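Local structure of sensor histidine kinase PdtaS (Mycobacterium tuberculosis, 2YKF) at residues 230-233 and 234-238; 219-222 and 223-227; 157-161 and 162-166; 201-205 and 206-210. The protein probably autophosphorylates on a histidine when cyclic di-GMP binds and passes the signal to its partner PdtaR, helping mycobacteria adapt to poor nutrient conditions. All blocks are in the same frame, centred on the assembly; numbering follows the deposited sequence.

Contact 1 (230-233 and 234-238); sequences EAHE and VDEHV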
ATOM      1  N   GLU A 230      -2.847  23.428  14.723  1.00 30.10           N
ATOM      2  CA  GLU A 230      -2.248  22.221  14.128  1.00 30.39           C
ATOM      3  C   GLU A 230      -0.960  22.687  13.476  1.00 29.53           C
ATOM      4  O   GLU A 230       0.004  21.950  13.456  1.00 31.41           O
ATOM      5  CB  GLU A 230      -3.231  21.669  13.040  1.00 29.53           C
ATOM      6  CG  GLU A 230      -4.514  21.248  13.664  1.00 36.54           C
ATOM      7  CD  GLU A 230      -5.336  20.267  12.852  1.00 44.41           C
ATOM      8  OE1 GLU A 230      -5.125  20.122  11.613  1.00 45.85           O
ATOM      9  OE2 GLU A 230      -6.217  19.657  13.491  1.00 45.70           O
ATOM     10  N   ALA A 231      -0.962  23.879  12.869  1.00 28.91           N
ATOM     11  CA  ALA A 231       0.236  24.391  12.163  1.00 29.81           C
ATOM     12  C   ALA A 231       1.423  24.459  13.114  1.00 31.27           C
ATOM     13  O   ALA A 231       2.572  24.101  12.764  1.00 30.77           O
ATOM     14  CB  ALA A 231      -0.048  25.766  11.476  1.00 31.91           C
ATOM     15  N   HIS A 232       1.147  24.903  14.344  1.00 30.74           N
ATOM     16  CA  HIS A 232       2.182  24.985  15.322  1.00 30.40           C
ATOM     17  C   HIS A 232       2.576  23.619  15.862  1.00 29.99           C
ATOM     18  O   HIS A 232       3.752  23.379  16.109  1.00 30.91           O
ATOM     19  CB  HIS A 232       1.767  25.903  16.480  1.00 30.06           C
ATOM     20  CG  HIS A 232       2.879  26.149  17.445  1.00 33.50           C
ATOM     21  ND1 HIS A 232       4.033  26.828  17.084  1.00 37.03           N
ATOM     22  CD2 HIS A 232       3.043  25.784  18.738  1.00 37.48           C
ATOM     23  CE1 HIS A 232       4.843  26.897  18.131  1.00 40.13           C
ATOM     24  NE2 HIS A 232       4.277  26.254  19.140  1.00 37.18           N
ATOM     25  N   GLU A 233       1.606  22.726  16.055  1.00 30.73           N
ATOM     26  CA  GLU A 233       1.911  21.350  16.494  1.00 33.11           C
ATOM     27  C   GLU A 233       2.896  20.617  15.535  1.00 31.54           C
ATOM     28  O   GLU A 233       3.829  19.931  15.947  1.00 31.23           O
ATOM     29  CB  GLU A 233       0.627  20.518  16.647  1.00 33.78           C
ATOM     30  CG  GLU A 233      -0.161  20.772  17.962  1.00 44.05           C
ATOM     31  CD  GLU A 233      -1.628  20.293  17.859  1.00 53.68           C
ATOM     32  OE1 GLU A 233      -2.083  19.883  16.732  1.00 54.28           O
ATOM     33  OE2 GLU A 233      -2.317  20.355  18.906  1.00 56.40           O
ATOM     34  N   VAL A 234       2.656  20.776  14.267  1.00 31.04           N
ATOM     35  CA  VAL A 234       3.465  20.121  13.272  1.00 31.17           C
ATOM     36  C   VAL A 234       4.883  20.670  13.291  1.00 30.46           C
ATOM     37  O   VAL A 234       5.857  19.913  13.295  1.00 29.15           O
ATOM     38  CB  VAL A 234       2.804  20.270  11.901  1.00 30.89           C
ATOM     39  CG1 VAL A 234       3.809  19.838  10.754  1.00 30.63           C
ATOM     40  CG2 VAL A 234       1.594  19.401  11.935  1.00 31.42           C
ATOM     41  N   ASP A 235       4.986  21.985  13.273  1.00 31.89           N
ATOM     42  CA  ASP A 235       6.242  22.707  13.462  1.00 31.98           C
ATOM     43  C   ASP A 235       7.030  22.196  14.709  1.00 33.14           C
ATOM     44  O   ASP A 235       8.201  21.722  14.578  1.00 34.53           O
ATOM     45  CB  ASP A 235       5.944  24.233  13.559  1.00 32.60           C
ATOM     46  CG  ASP A 235       7.241  25.090  13.656  1.00 36.50           C
ATOM     47  OD1 ASP A 235       8.328  24.512  13.925  1.00 40.01           O
ATOM     48  OD2 ASP A 235       7.173  26.315  13.419  1.00 39.62           O
ATOM     49  N   GLU A 236       6.408  22.220  15.884  1.00 32.76           N
ATOM     50  CA  GLU A 236       7.065  21.688  17.106  1.00 35.07           C
ATOM     51  C   GLU A 236       7.458  20.202  17.019  1.00 33.81           C
ATOM     52  O   GLU A 236       8.527  19.799  17.468  1.00 33.46           O
ATOM     53  CB  GLU A 236       6.200  21.903  18.359  1.00 36.43           C
ATOM     54  CG  GLU A 236       6.220  23.396  18.799  1.00 44.09           C
ATOM     55  CD  GLU A 236       7.650  23.907  19.130  1.00 55.70           C
ATOM     56  OE1 GLU A 236       8.453  23.157  19.787  1.00 60.03           O
ATOM     57  OE2 GLU A 236       7.971  25.066  18.736  1.00 58.71           O
ATOM     58  N   HIS A 237       6.566  19.394  16.485  1.00 31.86           N
ATOM     59  CA  HIS A 237       6.866  17.977  16.295  1.00 31.70           C
ATOM     60  C   HIS A 237       8.120  17.768  15.513  1.00 30.71           C
ATOM     61  O   HIS A 237       9.022  17.078  15.963  1.00 31.03           O
ATOM     62  CB  HIS A 237       5.739  17.246  15.587  1.00 31.23           C
ATOM     63  CG  HIS A 237       6.096  15.829  15.271  1.00 34.62           C
ATOM     64  ND1 HIS A 237       6.409  14.899  16.252  1.00 32.92           N
ATOM     65  CD2 HIS A 237       6.255  15.203  14.081  1.00 29.88           C
ATOM     66  CE1 HIS A 237       6.709  13.747  15.672  1.00 37.92           C
ATOM     67  NE2 HIS A 237       6.630  13.908  14.355  1.00 33.55           N
ATOM     68  N   VAL A 238       8.189  18.366  14.354  1.00 30.47           N
ATOM     69  CA  VAL A 238       9.332  18.169  13.484  1.00 31.99           C
ATOM     70  C   VAL A 238      10.640  18.674  14.144  1.00 33.92           C
ATOM     71  O   VAL A 238      11.667  17.974  14.108  1.00 33.74           O
ATOM     72  CB  VAL A 238       9.093  18.812  12.112  1.00 30.82           C
ATOM     73  CG1 VAL A 238      10.354  18.812  11.301  1.00 32.85           C
ATOM     74  CG2 VAL A 238       8.013  18.007  11.333  1.00 29.26           C
TER
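Glu236 N donates to His232 O at 2.9 Å along helix 228-243. His237 N to Glu233 O (2.8 Å) and Val234 N to Glu230 O (3.0 Å) repeat this i to i+4 pattern, with Asp235 N to Ala231 O longer at 3.3 Å. His232 ND1 accepts a hydrogen bond from Arg222 NH1, a cationic donor that would probably disfavour a proton on ND1. The same NH1 makes a salt bridge with Asp235 OD2, while Asp235 OD1 accepts from Gln239 NE2, so both oxygens are held. His232 and Glu236 lie side by side and point the same way. Glu236 CG rests over one face of the imidazole, 3.9 Å from the ring centroid, in a CH-pi contact. Chi1 (-74°), with CG anti to the carbonyl carbon, lays the methylene on the ring; the bend at chi2 then turns the chain, and the carboxylate plane stands 43° from the ring. Both residues suit this outer side, offering a polar group and a surface to pack. Val234, branched and apolar, faces inward. In the PAS-like module it meets Ile225 of the preceding loop, Ile218 of helix 217-221 and Met251 of strand 250-255, while His237 bonds to Thr264 on strand 258-269.

Contact 2 (219-222 and 223-227); sequences DATR and PLISD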
ATOM      1  N   ASP A 219       9.084  25.288   6.963  1.00 35.54           N
ATOM      2  CA  ASP A 219       8.801  26.561   6.267  1.00 36.38           C
ATOM      3  C   ASP A 219       7.859  26.452   5.049  1.00 36.15           C
ATOM      4  O   ASP A 219       7.088  27.357   4.775  1.00 35.93           O
ATOM      5  CB  ASP A 219      10.094  27.246   5.869  1.00 37.67           C
ATOM      6  CG  ASP A 219      10.898  27.702   7.095  1.00 43.00           C
ATOM      7  OD1 ASP A 219      10.287  27.805   8.219  1.00 44.51           O
ATOM      8  OD2 ASP A 219      12.131  27.930   6.927  1.00 43.49           O
ATOM      9  N   ALA A 220       7.993  25.359   4.288  1.00 36.12           N
ATOM     10  CA  ALA A 220       7.091  25.006   3.204  1.00 34.50           C
ATOM     11  C   ALA A 220       5.711  24.574   3.725  1.00 34.29           C
ATOM     12  O   ALA A 220       4.681  24.815   3.076  1.00 34.52           O
ATOM     13  CB  ALA A 220       7.693  23.858   2.428  1.00 35.30           C
ATOM     14  N   THR A 221       5.682  23.903   4.864  1.00 31.91           N
ATOM     15  CA  THR A 221       4.457  23.215   5.300  1.00 31.22           C
ATOM     16  C   THR A 221       3.578  24.106   6.169  1.00 32.71           C
ATOM     17  O   THR A 221       2.347  24.186   5.974  1.00 32.66           O
ATOM     18  CB  THR A 221       4.807  21.922   6.051  1.00 29.74           C
ATOM     19  OG1 THR A 221       5.585  21.113   5.172  1.00 32.05           O
ATOM     20  CG2 THR A 221       3.533  21.133   6.410  1.00 32.53           C
ATOM     21  N   ARG A 222       4.215  24.781   7.139  1.00 32.43           N
ATOM     22  CA  ARG A 222       3.454  25.592   8.089  1.00 33.05           C
ATOM     23  C   ARG A 222       2.392  26.516   7.459  1.00 33.16           C
ATOM     24  O   ARG A 222       1.254  26.471   7.907  1.00 32.24           O
ATOM     25  CB  ARG A 222       4.371  26.323   9.084  1.00 33.72           C
ATOM     26  CG  ARG A 222       3.613  26.781  10.322  1.00 35.41           C
ATOM     27  CD  ARG A 222       4.512  27.490  11.309  1.00 32.78           C
ATOM     28  NE  ARG A 222       3.593  28.108  12.261  1.00 36.69           N
ATOM     29  CZ  ARG A 222       3.698  28.014  13.569  1.00 40.80           C
ATOM     30  NH1 ARG A 222       4.729  27.367  14.141  1.00 41.83           N
ATOM     31  NH2 ARG A 222       2.782  28.592  14.309  1.00 38.38           N
ATOM     32  N   PRO A 223       2.749  27.343   6.447  1.00 32.88           N
ATOM     33  CA  PRO A 223       1.743  28.255   5.892  1.00 34.37           C
ATOM     34  C   PRO A 223       0.548  27.531   5.241  1.00 34.13           C
ATOM     35  O   PRO A 223      -0.455  28.148   5.028  1.00 33.42           O
ATOM     36  CB  PRO A 223       2.508  29.053   4.813  1.00 35.16           C
ATOM     37  CG  PRO A 223       3.944  28.976   5.201  1.00 36.33           C
ATOM     38  CD  PRO A 223       4.074  27.574   5.866  1.00 32.40           C
ATOM     39  N   LEU A 224       0.624  26.220   5.000  1.00 32.36           N
ATOM     40  CA  LEU A 224      -0.433  25.561   4.202  1.00 32.48           C
ATOM     41  C   LEU A 224      -1.485  25.066   5.091  1.00 32.66           C
ATOM     42  O   LEU A 224      -2.632  24.938   4.652  1.00 32.98           O
ATOM     43  CB  LEU A 224       0.111  24.367   3.358  1.00 30.59           C
ATOM     44  CG  LEU A 224       1.266  24.748   2.407  1.00 32.12           C
ATOM     45  CD1 LEU A 224       1.829  23.497   1.777  1.00 34.19           C
ATOM     46  CD2 LEU A 224       0.829  25.757   1.344  1.00 37.71           C
ATOM     47  N   ILE A 225      -1.100  24.763   6.344  1.00 31.42           N
ATOM     48  CA  ILE A 225      -1.967  24.095   7.301  1.00 32.08           C
ATOM     49  C   ILE A 225      -3.087  25.018   7.725  1.00 34.00           C
ATOM     50  O   ILE A 225      -2.839  26.173   8.071  1.00 34.82           O
ATOM     51  CB  ILE A 225      -1.186  23.576   8.504  1.00 31.42           C
ATOM     52  CG1 ILE A 225      -0.303  22.409   8.045  1.00 33.90           C
ATOM     53  CG2 ILE A 225      -2.147  23.090   9.664  1.00 31.39           C
ATOM     54  CD1 ILE A 225       0.756  22.045   9.079  1.00 33.85           C
ATOM     55  N   SER A 226      -4.316  24.515   7.644  1.00 33.57           N
ATOM     56  CA  SER A 226      -5.532  25.364   7.804  1.00 35.54           C
ATOM     57  C   SER A 226      -5.747  25.830   9.245  1.00 35.39           C
ATOM     58  O   SER A 226      -6.028  27.008   9.480  1.00 35.45           O
ATOM     59  CB  SER A 226      -6.802  24.636   7.315  1.00 35.44           C
ATOM     60  OG  SER A 226      -6.705  24.310   5.910  1.00 37.06           O
ATOM     61  N   ASP A 227      -5.689  24.904  10.193  1.00 34.81           N
ATOM     62  CA  ASP A 227      -5.887  25.272  11.590  1.00 34.81           C
ATOM     63  C   ASP A 227      -4.581  25.811  12.211  1.00 33.11           C
ATOM     64  O   ASP A 227      -3.558  25.117  12.215  1.00 32.17           O
ATOM     65  CB  ASP A 227      -6.431  24.063  12.352  1.00 35.43           C
ATOM     66  CG  ASP A 227      -6.679  24.364  13.858  1.00 38.77           C
ATOM     67  OD1 ASP A 227      -5.732  24.439  14.635  1.00 41.06           O
ATOM     68  OD2 ASP A 227      -7.848  24.489  14.238  1.00 45.15           O
TER
HETATM   69  O   HOH W   1      -0.733  28.126   8.657  1.00 36.68           O
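The puckered ring of Pro223 turns its CD and CG margin to the carbonyl of Asp219, with CD 3.2 Å from Asp219 O. Proline has no N-H to give this oxygen, so the ring occupies the place where a helical donor would otherwise sit. The flat group is the guanidinium of Arg222. CG is anti to the backbone N (chi1 -161°), which starts the chain away from the turn, and the extended chain carries the group to Asp235 and His232 on helix 228-243.

Beyond the proline the backbone tightens. Leu224 N donates to Thr221 O at 2.8 Å, approaching from above the carbonyl plane, 42° out of it, and Ile225 N makes a weak bond to Arg222 O. A water donates to both Arg222 O (2.7 Å) and Ile225 O (2.9 Å), bridging the two carbonyls as the chain leaves the helical path.

The apolar residues pack beside these bonds. Leu224 CD1 lies 3.4 Å from Ala220 O. The side chains of Ile225 and Thr221 cross obliquely, CD1 of Ile225 lying 4.0 Å from CG2 of Thr221. Threonine suits its place by serving two needs, its methyl meeting isoleucine while OG1 bonds to Tyr203 and to Leu217 O.

The turn joins helix 217-221 to helix 228-243, whose first turn is capped by Asp227. Ile225 packs on Ala231 and Val234 of that helix and on Val253 of strand 250-255, and Leu224 touches Ala255.

Contact 3 (157-161 and 162-166); sequences RMLAE and GTFPD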
ATOM      1  N   ARG A 157      19.951  -0.548   9.903  1.00 31.47           N
ATOM      2  CA  ARG A 157      20.939  -0.162  10.945  1.00 35.06           C
ATOM      3  C   ARG A 157      20.278   0.101  12.314  1.00 33.09           C
ATOM      4  O   ARG A 157      20.741  -0.389  13.329  1.00 31.73           O
ATOM      5  CB  ARG A 157      21.847   1.004  10.456  1.00 32.95           C
ATOM      6  CG  ARG A 157      22.435   1.872  11.550  1.00 42.90           C
ATOM      7  CD  ARG A 157      23.885   1.530  11.949  1.00 54.25           C
ATOM      8  NE  ARG A 157      24.873   2.261  11.143  1.00 62.34           N
ATOM      9  CZ  ARG A 157      26.063   2.709  11.576  1.00 66.69           C
ATOM     10  NH1 ARG A 157      26.444   2.551  12.854  1.00 68.82           N
ATOM     11  NH2 ARG A 157      26.869   3.347  10.724  1.00 66.82           N
ATOM     12  N   MET A 158      19.144   0.810  12.330  1.00 32.27           N
ATOM     13  CA  MET A 158      18.380   0.971  13.545  1.00 30.70           C
ATOM     14  C   MET A 158      17.877  -0.342  14.118  1.00 31.53           C
ATOM     15  O   MET A 158      17.855  -0.518  15.375  1.00 31.31           O
ATOM     16  CB  MET A 158      17.203   1.933  13.225  1.00 30.93           C
ATOM     17  CG  MET A 158      17.735   3.337  13.085  1.00 31.84           C
ATOM     18  SD  MET A 158      16.508   4.577  12.689  1.00 34.97           S
ATOM     19  CE  MET A 158      15.788   4.751  14.291  1.00 33.46           C
ATOM     20  N   LEU A 159      17.404  -1.263  13.238  1.00 29.66           N
ATOM     21  CA  LEU A 159      17.021  -2.596  13.724  1.00 31.05           C
ATOM     22  C   LEU A 159      18.228  -3.287  14.416  1.00 30.92           C
ATOM     23  O   LEU A 159      18.067  -3.896  15.487  1.00 32.83           O
ATOM     24  CB  LEU A 159      16.552  -3.480  12.558  1.00 30.50           C
ATOM     25  CG  LEU A 159      15.103  -3.126  12.166  1.00 32.32           C
ATOM     26  CD1 LEU A 159      14.830  -3.602  10.725  1.00 32.74           C
ATOM     27  CD2 LEU A 159      14.245  -3.875  13.137  1.00 29.58           C
ATOM     28  N   ALA A 160      19.392  -3.193  13.778  1.00 33.14           N
ATOM     29  CA  ALA A 160      20.640  -3.826  14.284  1.00 34.49           C
ATOM     30  C   ALA A 160      21.101  -3.163  15.580  1.00 35.20           C
ATOM     31  O   ALA A 160      21.695  -3.828  16.425  1.00 36.33           O
ATOM     32  CB  ALA A 160      21.737  -3.811  13.209  1.00 34.52           C
ATOM     33  N   GLU A 161      20.761  -1.880  15.777  1.00 34.89           N
ATOM     34  CA  GLU A 161      21.151  -1.135  16.969  1.00 35.52           C
ATOM     35  C   GLU A 161      20.093  -1.150  18.002  1.00 35.85           C
ATOM     36  O   GLU A 161      20.279  -0.574  19.067  1.00 37.04           O
ATOM     37  CB  GLU A 161      21.532   0.334  16.625  1.00 35.76           C
ATOM     38  CG  GLU A 161      22.797   0.356  15.768  1.00 39.51           C
ATOM     39  CD  GLU A 161      23.366   1.756  15.392  1.00 44.79           C
ATOM     40  OE1 GLU A 161      22.673   2.799  15.521  1.00 44.59           O
ATOM     41  OE2 GLU A 161      24.536   1.788  14.919  1.00 46.74           O
ATOM     42  N   GLY A 162      18.945  -1.751  17.694  1.00 34.49           N
ATOM     43  CA  GLY A 162      17.881  -1.850  18.673  1.00 34.31           C
ATOM     44  C   GLY A 162      17.111  -0.545  18.873  1.00 35.18           C
ATOM     45  O   GLY A 162      16.424  -0.399  19.871  1.00 36.89           O
ATOM     46  N   THR A 163      17.197   0.381  17.936  1.00 33.21           N
ATOM     47  CA  THR A 163      16.484   1.670  18.063  1.00 35.07           C
ATOM     48  C   THR A 163      15.214   1.840  17.183  1.00 34.21           C
ATOM     49  O   THR A 163      14.516   2.886  17.253  1.00 32.76           O
ATOM     50  CB  THR A 163      17.417   2.824  17.742  1.00 35.61           C
ATOM     51  OG1 THR A 163      18.011   2.587  16.468  1.00 34.45           O
ATOM     52  CG2 THR A 163      18.568   2.948  18.835  1.00 37.35           C
ATOM     53  N   PHE A 164      14.934   0.851  16.346  1.00 32.49           N
ATOM     54  CA  PHE A 164      13.667   0.797  15.588  1.00 33.64           C
ATOM     55  C   PHE A 164      13.236  -0.683  15.569  1.00 35.62           C
ATOM     56  O   PHE A 164      14.076  -1.565  15.374  1.00 35.57           O
ATOM     57  CB  PHE A 164      13.901   1.278  14.147  1.00 34.28           C
ATOM     58  CG  PHE A 164      12.712   1.113  13.229  1.00 34.26           C
ATOM     59  CD1 PHE A 164      11.648   2.015  13.290  1.00 36.56           C
ATOM     60  CD2 PHE A 164      12.679   0.074  12.300  1.00 32.43           C
ATOM     61  CE1 PHE A 164      10.533   1.844  12.404  1.00 34.71           C
ATOM     62  CE2 PHE A 164      11.598  -0.116  11.428  1.00 38.12           C
ATOM     63  CZ  PHE A 164      10.528   0.790  11.470  1.00 35.49           C
ATOM     64  N   PRO A 165      11.947  -0.964  15.792  1.00 36.53           N
ATOM     65  CA  PRO A 165      10.906  -0.024  16.209  1.00 39.12           C
ATOM     66  C   PRO A 165      11.166   0.469  17.642  1.00 43.14           C
ATOM     67  O   PRO A 165      11.979  -0.122  18.388  1.00 41.40           O
ATOM     68  CB  PRO A 165       9.621  -0.874  16.216  1.00 39.02           C
ATOM     69  CG  PRO A 165       9.968  -2.190  15.729  1.00 39.17           C
ATOM     70  CD  PRO A 165      11.464  -2.356  15.736  1.00 36.24           C
ATOM     71  N   ASP A 166      10.472   1.536  18.021  1.00 47.58           N
ATOM     72  CA  ASP A 166      10.625   2.136  19.345  1.00 52.81           C
ATOM     73  C   ASP A 166       9.273   2.024  20.068  1.00 55.36           C
ATOM     74  O   ASP A 166       8.258   2.532  19.561  1.00 55.65           O
ATOM     75  CB  ASP A 166      11.109   3.582  19.184  1.00 53.77           C
ATOM     76  CG  ASP A 166      11.189   4.344  20.514  1.00 58.21           C
ATOM     77  OD1 ASP A 166      10.430   4.018  21.462  1.00 61.42           O
ATOM     78  OD2 ASP A 166      11.996   5.300  20.580  1.00 62.33           O
TER
HETATM   79  O   HOH W   2      20.347   3.494  15.801  1.00 39.20           O
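Met158 and Thr163 meet where a Schellman motif closes the C-terminal end of helix 143-161, with Gly162 as the residue of positive phi (77°). Glycine suits this place because a side chain here would run into the carbonyl oxygen of Glu161.

Among the backbone bonds, Thr163 N donates to Met158 O at 2.8 Å, the bond that turns the chain back over the last helical turn. Weaker bonds run from Phe164 N to the same oxygen and from Gly162 N to Leu159 O at 3.2 Å.

Charged and polar side chains lie along the outside. Arg157 NH1 forms a salt bridge with Glu161 OE2 at 2.9 Å; the acceptor lies in the guanidinium plane and is met nearly along its C-O bond, a well-aligned pair. Glu161 OE1 also takes a bond from Ala270 N, so the carboxylate is held at both oxygens. The Thr163 side chain crosses that of Met158 at about a right angle; its OG1, placed between the backbone N and the carbonyl carbon (chi1 53°), donates to a water at 2.6 Å.

Apolar packing fills the inner side. Met158 CB touches Phe164 CB at 3.5 Å, and Leu159 lies alongside Phe164, with Leu159 CG at the ring edge, 4.0 Å from Phe164 CD2. Pro165, preceded by a cis peptide bond, leans on His23, Ala26 and Val27, while Phe164 reaches Leu265, so the turn touches both helix 18-38 of the GAF domain and strand 258-269 of the PAS-like sheet. Finally, Leu159 CA makes a CA-H...O contact with Phe164 O at 3.5 Å.

Contact 4 (201-205 and 206-210); sequences SAYHR and MGLTT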
ATOM      1  N   SER A 201       3.008  15.763  -5.249  1.00 26.27           N
ATOM      2  CA  SER A 201       1.554  15.796  -5.583  1.00 26.04           C
ATOM      3  C   SER A 201       0.698  16.205  -4.367  1.00 25.11           C
ATOM      4  O   SER A 201      -0.061  17.162  -4.443  1.00 24.67           O
ATOM      5  CB  SER A 201       1.095  14.428  -6.174  1.00 25.51           C
ATOM      6  OG  SER A 201       1.596  14.426  -7.501  1.00 28.30           O
ATOM      7  N   ALA A 202       0.903  15.539  -3.241  1.00 23.31           N
ATOM      8  CA  ALA A 202       0.154  15.866  -2.080  1.00 25.51           C
ATOM      9  C   ALA A 202       0.402  17.319  -1.667  1.00 25.78           C
ATOM     10  O   ALA A 202      -0.544  18.049  -1.371  1.00 24.86           O
ATOM     11  CB  ALA A 202       0.484  14.885  -0.930  1.00 23.70           C
ATOM     12  N   TYR A 203       1.664  17.750  -1.627  1.00 25.62           N
ATOM     13  CA  TYR A 203       1.932  19.187  -1.249  1.00 25.86           C
ATOM     14  C   TYR A 203       1.302  20.167  -2.238  1.00 27.03           C
ATOM     15  O   TYR A 203       0.883  21.254  -1.827  1.00 26.19           O
ATOM     16  CB  TYR A 203       3.452  19.473  -1.115  1.00 25.87           C
ATOM     17  CG  TYR A 203       3.928  19.237   0.320  1.00 26.75           C
ATOM     18  CD1 TYR A 203       4.107  17.921   0.836  1.00 26.18           C
ATOM     19  CD2 TYR A 203       4.118  20.304   1.175  1.00 30.29           C
ATOM     20  CE1 TYR A 203       4.477  17.705   2.180  1.00 29.49           C
ATOM     21  CE2 TYR A 203       4.481  20.093   2.545  1.00 29.51           C
ATOM     22  CZ  TYR A 203       4.667  18.830   3.022  1.00 31.01           C
ATOM     23  OH  TYR A 203       5.025  18.674   4.347  1.00 31.40           O
ATOM     24  N   HIS A 204       1.245  19.827  -3.533  1.00 27.31           N
ATOM     25  CA  HIS A 204       0.512  20.714  -4.485  1.00 28.57           C
ATOM     26  C   HIS A 204      -0.987  20.808  -4.174  1.00 28.82           C
ATOM     27  O   HIS A 204      -1.574  21.904  -4.194  1.00 30.18           O
ATOM     28  CB  HIS A 204       0.661  20.238  -5.957  1.00 29.47           C
ATOM     29  CG  HIS A 204       2.028  20.375  -6.488  1.00 32.04           C
ATOM     30  ND1 HIS A 204       2.510  19.584  -7.505  1.00 38.21           N
ATOM     31  CD2 HIS A 204       3.042  21.212  -6.136  1.00 40.46           C
ATOM     32  CE1 HIS A 204       3.774  19.902  -7.739  1.00 40.75           C
ATOM     33  NE2 HIS A 204       4.117  20.894  -6.923  1.00 40.67           N
ATOM     34  N   ARG A 205      -1.607  19.683  -3.862  1.00 26.59           N
ATOM     35  CA  ARG A 205      -3.034  19.708  -3.526  1.00 26.15           C
ATOM     36  C   ARG A 205      -3.205  20.556  -2.285  1.00 28.87           C
ATOM     37  O   ARG A 205      -4.244  21.205  -2.129  1.00 26.33           O
ATOM     38  CB  ARG A 205      -3.569  18.277  -3.234  1.00 26.16           C
ATOM     39  CG  ARG A 205      -3.611  17.339  -4.469  1.00 27.54           C
ATOM     40  CD  ARG A 205      -4.311  18.157  -5.721  1.00 29.33           C
ATOM     41  NE  ARG A 205      -3.375  17.765  -6.670  1.00 43.86           N
ATOM     42  CZ  ARG A 205      -2.455  18.411  -7.315  1.00 31.53           C
ATOM     43  NH1 ARG A 205      -2.455  19.708  -7.716  1.00 32.90           N
ATOM     44  NH2 ARG A 205      -1.665  17.566  -7.809  1.00 36.58           N
ATOM     45  N   MET A 206      -2.209  20.489  -1.362  1.00 27.36           N
ATOM     46  CA  MET A 206      -2.261  21.272  -0.109  1.00 28.70           C
ATOM     47  C   MET A 206      -2.026  22.794  -0.316  1.00 29.98           C
ATOM     48  O   MET A 206      -2.161  23.578   0.631  1.00 31.44           O
ATOM     49  CB  MET A 206      -1.205  20.758   0.874  1.00 27.70           C
ATOM     50  CG  MET A 206      -1.485  19.438   1.611  1.00 28.57           C
ATOM     51  SD  MET A 206       0.117  18.771   2.234  1.00 37.53           S
ATOM     52  CE  MET A 206      -0.004  19.539   3.820  1.00 39.37           C
ATOM     53  N   GLY A 207      -1.599  23.176  -1.517  1.00 30.61           N
ATOM     54  CA  GLY A 207      -1.377  24.572  -1.889  1.00 31.42           C
ATOM     55  C   GLY A 207       0.068  24.956  -2.142  1.00 33.65           C
ATOM     56  O   GLY A 207       0.354  26.117  -2.281  1.00 35.18           O
ATOM     57  N   LEU A 208       1.010  24.018  -2.114  1.00 34.22           N
ATOM     58  CA  LEU A 208       2.461  24.373  -2.364  1.00 36.38           C
ATOM     59  C   LEU A 208       2.623  24.765  -3.827  1.00 38.12           C
ATOM     60  O   LEU A 208       2.249  23.995  -4.685  1.00 38.22           O
ATOM     61  CB  LEU A 208       3.400  23.199  -2.062  1.00 33.66           C
ATOM     62  CG  LEU A 208       4.914  23.489  -2.101  1.00 36.28           C
ATOM     63  CD1 LEU A 208       5.265  24.462  -0.994  1.00 35.59           C
ATOM     64  CD2 LEU A 208       5.800  22.234  -2.054  1.00 33.31           C
ATOM     65  N   THR A 209       3.122  25.971  -4.099  1.00 41.29           N
ATOM     66  CA  THR A 209       3.343  26.419  -5.489  1.00 44.93           C
ATOM     67  C   THR A 209       4.849  26.420  -5.773  1.00 46.70           C
ATOM     68  O   THR A 209       5.285  26.827  -6.833  1.00 47.68           O
ATOM     69  CB  THR A 209       2.807  27.863  -5.707  1.00 44.77           C
ATOM     70  OG1 THR A 209       3.538  28.765  -4.873  1.00 46.62           O
ATOM     71  CG2 THR A 209       1.358  27.968  -5.288  1.00 45.45           C
ATOM     72  N   THR A 210       5.612  25.968  -4.789  1.00 48.51           N
ATOM     73  CA  THR A 210       7.094  26.011  -4.749  1.00 50.47           C
ATOM     74  C   THR A 210       7.704  24.624  -4.946  1.00 50.46           C
ATOM     75  O   THR A 210       6.981  23.617  -4.957  1.00 50.73           O
ATOM     76  CB  THR A 210       7.507  26.591  -3.356  1.00 51.05           C
ATOM     77  OG1 THR A 210       7.664  27.999  -3.478  1.00 54.71           O
ATOM     78  CG2 THR A 210       8.800  25.971  -2.758  1.00 52.90           C
TER
HETATM   79  O   HOH W   3      -0.853  24.005  -5.982  1.00 45.58           O
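A Schellman motif ends helix 197-205, and the chain turns at Gly207 so that Leu208 folds back over Tyr203. Leu208 N donates to Tyr203 O at 2.8 Å, and Gly207 N to His204 O at 3.0 Å, the latter from well above the carbonyl plane. Gly207 has a phi of 113°, where a CB would collide with the carbonyl O of Met206, so glycine suits it. Met206 N still keeps the helical bond to Ala202 O (3.0 Å).

The inner side of this turn, in the PAS-like module, is lined by Tyr203, Met206 and Leu208. Met206 SD stands over the centre of the tyrosine ring, 4.2 Å from its centroid and 7° off the normal, a Met-aromatic contact; the soft sulfur suits a flat aromatic face. Leu208, with CG anti to the backbone N (chi1 -172°), brings CD2 to 3.7 Å from Tyr203 CB, and the tyrosine OH bonds to Thr221. Tyr203 packs on Ile280 of strand 272-282 and Met206 on Val260 of strand 258-269.

The outer, polar side is part of the interface with the second subunit: Arg205 NH2, by a salt bridge, and His204 ND1, by a hydrogen bond, converge on the carboxylate of Asp71 of that subunit. His204 CD2 lies 3.2 Å from Leu208 O at the ring edge.

From the N terminus, contact 3 comes first: it closes the turn after helix 143-161 and leads, through a partly unmodelled loop, to the PAS-like sheet. In that module contacts 4 and 2 close the turns after helices 197-205 and 217-221, and contact 1 lies within helix 228-243. They run in series, so none nests in or crosses another. Contact 2 is the middle piece, touching contact 4 through Thr221 and Tyr203 and through Leu224 packed on the Met206-Leu208 turn, and contact 1 through Arg222 and Ile225. Contact 3 stands apart, between the GAF and PAS-like modules, its centre about 33 Å from that of contact 4.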